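Local coordinates for protein peptidase (Pseudomonas aeruginosa, PDB 5LOX) that belongs to the Ntn-hydrolase clan as a proteasome-like ancestral beta subunit (Anbu), assembles helically, and is probably a peptidase, at residues E41-V46 and L200-G205; L190-Y195 and Y206-D211. The protein carries 3 engineered substitutions. One frame throughout, in Å; residues are numbered along the deposited sequence.

Contact 1: residues E41-V46 and L200-G205; sequences ERLLVV and LILPEG
Two beta sheets pack face to face in this Ntn-hydrolase fold, and at the end of their interface Leu43 of strand 42-50 meets Pro203 and Leu202 of the loop leading from strand 190-196 to strand 206-208. The isobutyl end of Leu43 and the proline reach toward each other. Leu43 CD1 lies 4.0 Å from Pro203 CD. With CG anti to the backbone N (chi1 164°), the two methyls of Leu43 come to Pro203 CD. The same CD1 is 4.3 Å from Leu202 CG. Nearer the backbone, Leu43 CB is 4.0 Å from Ile201 O.

Leu200 and Leu202 send methyls to the main chain of the strand. Leu200 CD2 stands 3.7 Å from Glu41 O. Leu202 CD1 comes to 3.8 Å from Arg42 O. The CB of Leu202 points neither toward nor away from the strand, but CG anti to the carbonyl carbon (chi1 -77°) brings the branch nearer. The side chains of Glu41 and Arg42 leave the backbone away from the loop and pair with each other, though the modelled spacing is doubtfully short. Arg42 NH2 also bonds to Val76 O. Tyr195 of the facing sheet touches Leu43, and its OH binds Leu200 N.

The loop does not pair with the strand, whose backbone bonds go to neighbours such as Gln116 and Phe36 in its own sheet. The contact is mainly apolar, with methyls meeting Pro203 and Leu202 carbons and backbone carbonyl oxygens. The fit therefore probably depends mostly on shape, and the charged pair lies apart from it.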
# COMPACT_ATOMS: atom_id res chain seq x y z
N GLU A 41 42.17 -6.95 -123.17
CA GLU A 41 41.33 -5.76 -123.32
C GLU A 41 41.13 -4.97 -121.99
O GLU A 41 41.30 -3.74 -121.97
CB GLU A 41 40.00 -6.16 -123.99
CG GLU A 41 38.71 -5.61 -123.38
CD GLU A 41 38.50 -4.12 -123.58
OE1 GLU A 41 39.23 -3.49 -124.35
OE2 GLU A 41 37.59 -3.57 -122.93
N ARG A 42 40.81 -5.63 -120.88
CA ARG A 42 40.63 -4.88 -119.63
C ARG A 42 40.73 -5.71 -118.35
O ARG A 42 40.42 -6.89 -118.33
CB ARG A 42 39.31 -4.09 -119.68
CG ARG A 42 38.12 -4.71 -118.96
CD ARG A 42 36.81 -4.68 -119.76
NE ARG A 42 36.63 -3.52 -120.63
CZ ARG A 42 35.79 -2.50 -120.44
NH1 ARG A 42 35.00 -2.44 -119.38
NH2 ARG A 42 35.75 -1.54 -121.33
N LEU A 43 41.18 -5.04 -117.29
CA LEU A 43 41.09 -5.57 -115.94
C LEU A 43 40.42 -4.53 -115.04
O LEU A 43 40.81 -3.38 -115.02
CB LEU A 43 42.47 -5.84 -115.36
CG LEU A 43 42.40 -6.01 -113.83
CD1 LEU A 43 41.94 -7.41 -113.48
CD2 LEU A 43 43.71 -5.72 -113.14
N LEU A 44 39.43 -4.95 -114.26
CA LEU A 44 38.84 -4.09 -113.23
C LEU A 44 38.74 -4.82 -111.93
O LEU A 44 38.37 -5.99 -111.89
CB LEU A 44 37.46 -3.62 -113.66
CG LEU A 44 37.45 -2.68 -114.87
CD1 LEU A 44 36.05 -2.60 -115.45
CD2 LEU A 44 37.96 -1.31 -114.47
N VAL A 45 39.08 -4.13 -110.86
CA VAL A 45 39.00 -4.70 -109.52
C VAL A 45 38.06 -3.85 -108.70
O VAL A 45 38.16 -2.64 -108.70
CB VAL A 45 40.39 -4.72 -108.84
CG1 VAL A 45 40.27 -5.20 -107.40
CG2 VAL A 45 41.32 -5.63 -109.61
N VAL A 46 37.19 -4.50 -107.95
CA VAL A 46 36.33 -3.80 -107.00
C VAL A 46 36.56 -4.32 -105.59
O VAL A 46 36.52 -5.53 -105.35
CB VAL A 46 34.86 -4.02 -107.36
CG1 VAL A 46 33.96 -3.37 -106.33
CG2 VAL A 46 34.57 -3.46 -108.73
N LEU A 200 47.38 -5.77 -119.42
CA LEU A 200 46.01 -6.15 -119.81
C LEU A 200 45.67 -7.64 -119.65
O LEU A 200 44.94 -8.19 -120.46
CB LEU A 200 45.74 -5.70 -121.25
CG LEU A 200 45.85 -4.20 -121.50
CD1 LEU A 200 45.69 -3.90 -122.99
CD2 LEU A 200 44.81 -3.43 -120.69
N ILE A 201 46.19 -8.26 -118.59
CA ILE A 201 45.87 -9.64 -118.23
C ILE A 201 45.14 -9.63 -116.90
O ILE A 201 45.21 -8.65 -116.16
CB ILE A 201 47.13 -10.54 -118.12
CG1 ILE A 201 48.00 -10.13 -116.92
CG2 ILE A 201 47.93 -10.49 -119.42
CD1 ILE A 201 49.27 -10.96 -116.74
N LEU A 202 44.44 -10.71 -116.59
CA LEU A 202 43.74 -10.84 -115.31
C LEU A 202 44.58 -11.66 -114.37
O LEU A 202 44.54 -12.87 -114.43
CB LEU A 202 42.39 -11.52 -115.50
CG LEU A 202 41.23 -10.71 -116.09
CD1 LEU A 202 41.39 -10.50 -117.59
CD2 LEU A 202 39.91 -11.41 -115.79
N PRO A 203 45.34 -11.02 -113.49
CA PRO A 203 46.14 -11.80 -112.55
C PRO A 203 45.29 -12.67 -111.67
O PRO A 203 44.16 -12.31 -111.38
CB PRO A 203 46.83 -10.74 -111.68
CG PRO A 203 46.58 -9.43 -112.35
CD PRO A 203 45.30 -9.60 -113.11
N GLU A 204 45.82 -13.80 -111.23
CA GLU A 204 45.00 -14.69 -110.43
C GLU A 204 44.83 -14.15 -109.02
O GLU A 204 43.83 -14.43 -108.38
CB GLU A 204 45.53 -16.12 -110.44
CG GLU A 204 44.92 -16.94 -111.57
CD GLU A 204 45.23 -18.42 -111.47
OE1 GLU A 204 45.16 -18.98 -110.36
OE2 GLU A 204 45.53 -19.02 -112.53
N GLY A 205 45.78 -13.35 -108.56
CA GLY A 205 45.70 -12.83 -107.20
C GLY A 205 46.11 -13.94 -106.24
O GLY A 205 46.39 -15.04 -106.68

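Contact 2: residues L190-Y195 and Y206-D211; sequences LDLLVY and YRVTED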
# COMPACT_ATOMS: atom_id res chain seq x y z
N LEU A 190 43.72 -12.69 -95.92
CA LEU A 190 43.80 -11.52 -96.78
C LEU A 190 43.77 -11.94 -98.23
O LEU A 190 44.14 -13.06 -98.57
CB LEU A 190 45.10 -10.78 -96.57
CG LEU A 190 45.51 -10.53 -95.12
CD1 LEU A 190 46.75 -9.65 -95.12
CD2 LEU A 190 44.40 -9.85 -94.36
N ASP A 191 43.37 -11.02 -99.09
CA ASP A 191 43.32 -11.26 -100.53
C ASP A 191 44.12 -10.16 -101.21
O ASP A 191 43.88 -8.98 -100.95
CB ASP A 191 41.88 -11.29 -101.02
CG ASP A 191 41.10 -12.52 -100.51
OD1 ASP A 191 41.52 -13.66 -100.83
OD2 ASP A 191 40.07 -12.32 -99.78
N LEU A 192 45.09 -10.54 -102.05
CA LEU A 192 45.95 -9.58 -102.73
C LEU A 192 45.80 -9.71 -104.21
O LEU A 192 45.53 -10.80 -104.72
CB LEU A 192 47.41 -9.85 -102.42
CG LEU A 192 47.74 -10.23 -101.00
CD1 LEU A 192 49.18 -10.66 -100.89
CD2 LEU A 192 47.46 -9.06 -100.08
N LEU A 193 46.07 -8.62 -104.90
CA LEU A 193 46.20 -8.67 -106.35
C LEU A 193 47.13 -7.59 -106.83
O LEU A 193 47.03 -6.45 -106.41
CB LEU A 193 44.85 -8.49 -107.00
CG LEU A 193 44.85 -8.68 -108.51
CD1 LEU A 193 43.59 -9.38 -108.97
CD2 LEU A 193 45.02 -7.37 -109.24
N VAL A 194 48.08 -7.99 -107.67
CA VAL A 194 49.05 -7.06 -108.26
C VAL A 194 48.82 -7.03 -109.76
O VAL A 194 48.72 -8.08 -110.38
CB VAL A 194 50.49 -7.54 -107.98
CG1 VAL A 194 51.47 -6.69 -108.75
CG2 VAL A 194 50.79 -7.48 -106.49
N TYR A 195 48.74 -5.84 -110.33
CA TYR A 195 48.51 -5.70 -111.78
C TYR A 195 49.57 -4.85 -112.41
O TYR A 195 49.85 -3.75 -111.91
CB TYR A 195 47.17 -5.05 -112.06
CG TYR A 195 47.01 -4.67 -113.51
CD1 TYR A 195 46.68 -5.62 -114.46
CD2 TYR A 195 47.17 -3.37 -113.92
CE1 TYR A 195 46.50 -5.27 -115.79
CE2 TYR A 195 47.01 -3.01 -115.24
CZ TYR A 195 46.68 -3.97 -116.18
OH TYR A 195 46.56 -3.62 -117.50
N TYR A 206 46.15 -13.65 -104.95
CA TYR A 206 46.69 -14.58 -103.99
C TYR A 206 46.07 -14.37 -102.63
O TYR A 206 45.81 -13.25 -102.21
CB TYR A 206 48.19 -14.38 -103.89
CG TYR A 206 48.90 -15.29 -102.90
CD1 TYR A 206 49.41 -16.51 -103.28
CD2 TYR A 206 49.08 -14.89 -101.56
CE1 TYR A 206 50.07 -17.32 -102.39
CE2 TYR A 206 49.74 -15.71 -100.66
CZ TYR A 206 50.23 -16.92 -101.08
OH TYR A 206 50.91 -17.71 -100.20
N ARG A 207 45.86 -15.47 -101.93
CA ARG A 207 45.26 -15.40 -100.61
C ARG A 207 46.26 -15.73 -99.51
O ARG A 207 46.89 -16.78 -99.50
CB ARG A 207 44.02 -16.32 -100.52
CG ARG A 207 43.58 -16.62 -99.10
CD ARG A 207 42.15 -17.12 -99.02
NE ARG A 207 41.19 -16.05 -99.25
CZ ARG A 207 39.89 -16.19 -99.14
NH1 ARG A 207 39.39 -17.34 -98.78
NH2 ARG A 207 39.08 -15.16 -99.38
N VAL A 208 46.34 -14.83 -98.55
CA VAL A 208 47.23 -15.02 -97.43
C VAL A 208 46.48 -15.60 -96.24
O VAL A 208 45.69 -14.90 -95.61
CB VAL A 208 47.85 -13.68 -96.98
CG1 VAL A 208 48.85 -13.91 -95.86
CG2 VAL A 208 48.49 -12.96 -98.16
N THR A 209 46.78 -16.84 -95.89
CA THR A 209 46.16 -17.43 -94.71
C THR A 209 47.02 -17.28 -93.45
O THR A 209 48.17 -16.93 -93.51
CB THR A 209 45.82 -18.92 -94.92
OG1 THR A 209 47.01 -19.68 -94.94
CG2 THR A 209 45.06 -19.12 -96.22
N GLU A 210 46.38 -17.52 -92.32
CA GLU A 210 47.02 -17.77 -91.04
C GLU A 210 48.38 -18.48 -91.16
O GLU A 210 49.32 -18.15 -90.48
CB GLU A 210 46.06 -18.66 -90.24
CG GLU A 210 46.39 -18.88 -88.78
CD GLU A 210 45.50 -18.06 -87.87
OE1 GLU A 210 44.76 -18.69 -87.07
OE2 GLU A 210 45.51 -16.81 -87.96
N ASP A 211 48.46 -19.49 -92.01
CA ASP A 211 49.64 -20.35 -92.11
C ASP A 211 50.74 -19.81 -93.01
O ASP A 211 51.80 -20.41 -93.07
CB ASP A 211 49.25 -21.73 -92.65
CG ASP A 211 48.26 -22.44 -91.77
OD1 ASP A 211 48.12 -22.06 -90.57
OD2 ASP A 211 47.57 -23.35 -92.28
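The guanidinium of Arg207 and the carboxylate of Asp191 lie side by side on the beta hairpin of strands 190-196 and 206-208, with Asp191 CG at the edge of the guanidinium and in its plane, and the two planes 36° apart. Arg207 grips side-on with two nitrogens. NE is 2.9 Å from Asp191 OD1, and NH2 is 3.0 Å from Asp191 OD2. The OD2 bond uses the syn lone pair and lies in the guanidinium plane. The OD1 bond is also on the syn side but tilted out of the carboxylate plane. A bend at chi3 (-74°) turns the Arg207 head toward the acid, and NH1 makes a salt bridge with Asp139 of a third subunit. The Tyr206 ring has Val208 CG2 at its edge, in plane. It stacks with Tyr240 of a second subunit, and its OH bonds Asp212.

Within the chain, strand 206-208 pairs only with 190-196 in this sheet. Leu190 with Val208 and Leu192 with Tyr206 are antiparallel hydrogen-bonded pairs. Asp191 with Arg207 is the non-hydrogen-bonded pair between them. Leu192 N is 2.8 Å from Tyr206 O, and Tyr206 N is 2.9 Å from Leu192 O.

The salt bridge is on one face of the hairpin. The apolar residues Leu190, Leu192, Tyr206 and Val208 are on the other, where Phe176 and Leu169 of helix 165-182 cover the leucines. There Leu192 CD1 approaches Val208 CG2 to 3.6 Å.

How the contacts relate
Both contacts involve the hairpin formed by strands 190-196 and 206-208. Contact 2 holds its paired strands, and contact 1 sets the connecting loop against a strand of the other sheet. Their centres are about 15 Å apart, and Tyr195 joins them, touching Leu43 and bonding Leu200 N. Contact 2 is buried and tied by backbone bonds and a salt bridge. Contact 1 is only partly buried, nearer the surface, and consists mainly of apolar packing. Two neighbouring subunits adjoin contact 2, while no other chain of the assembly touches the segments of contact 1.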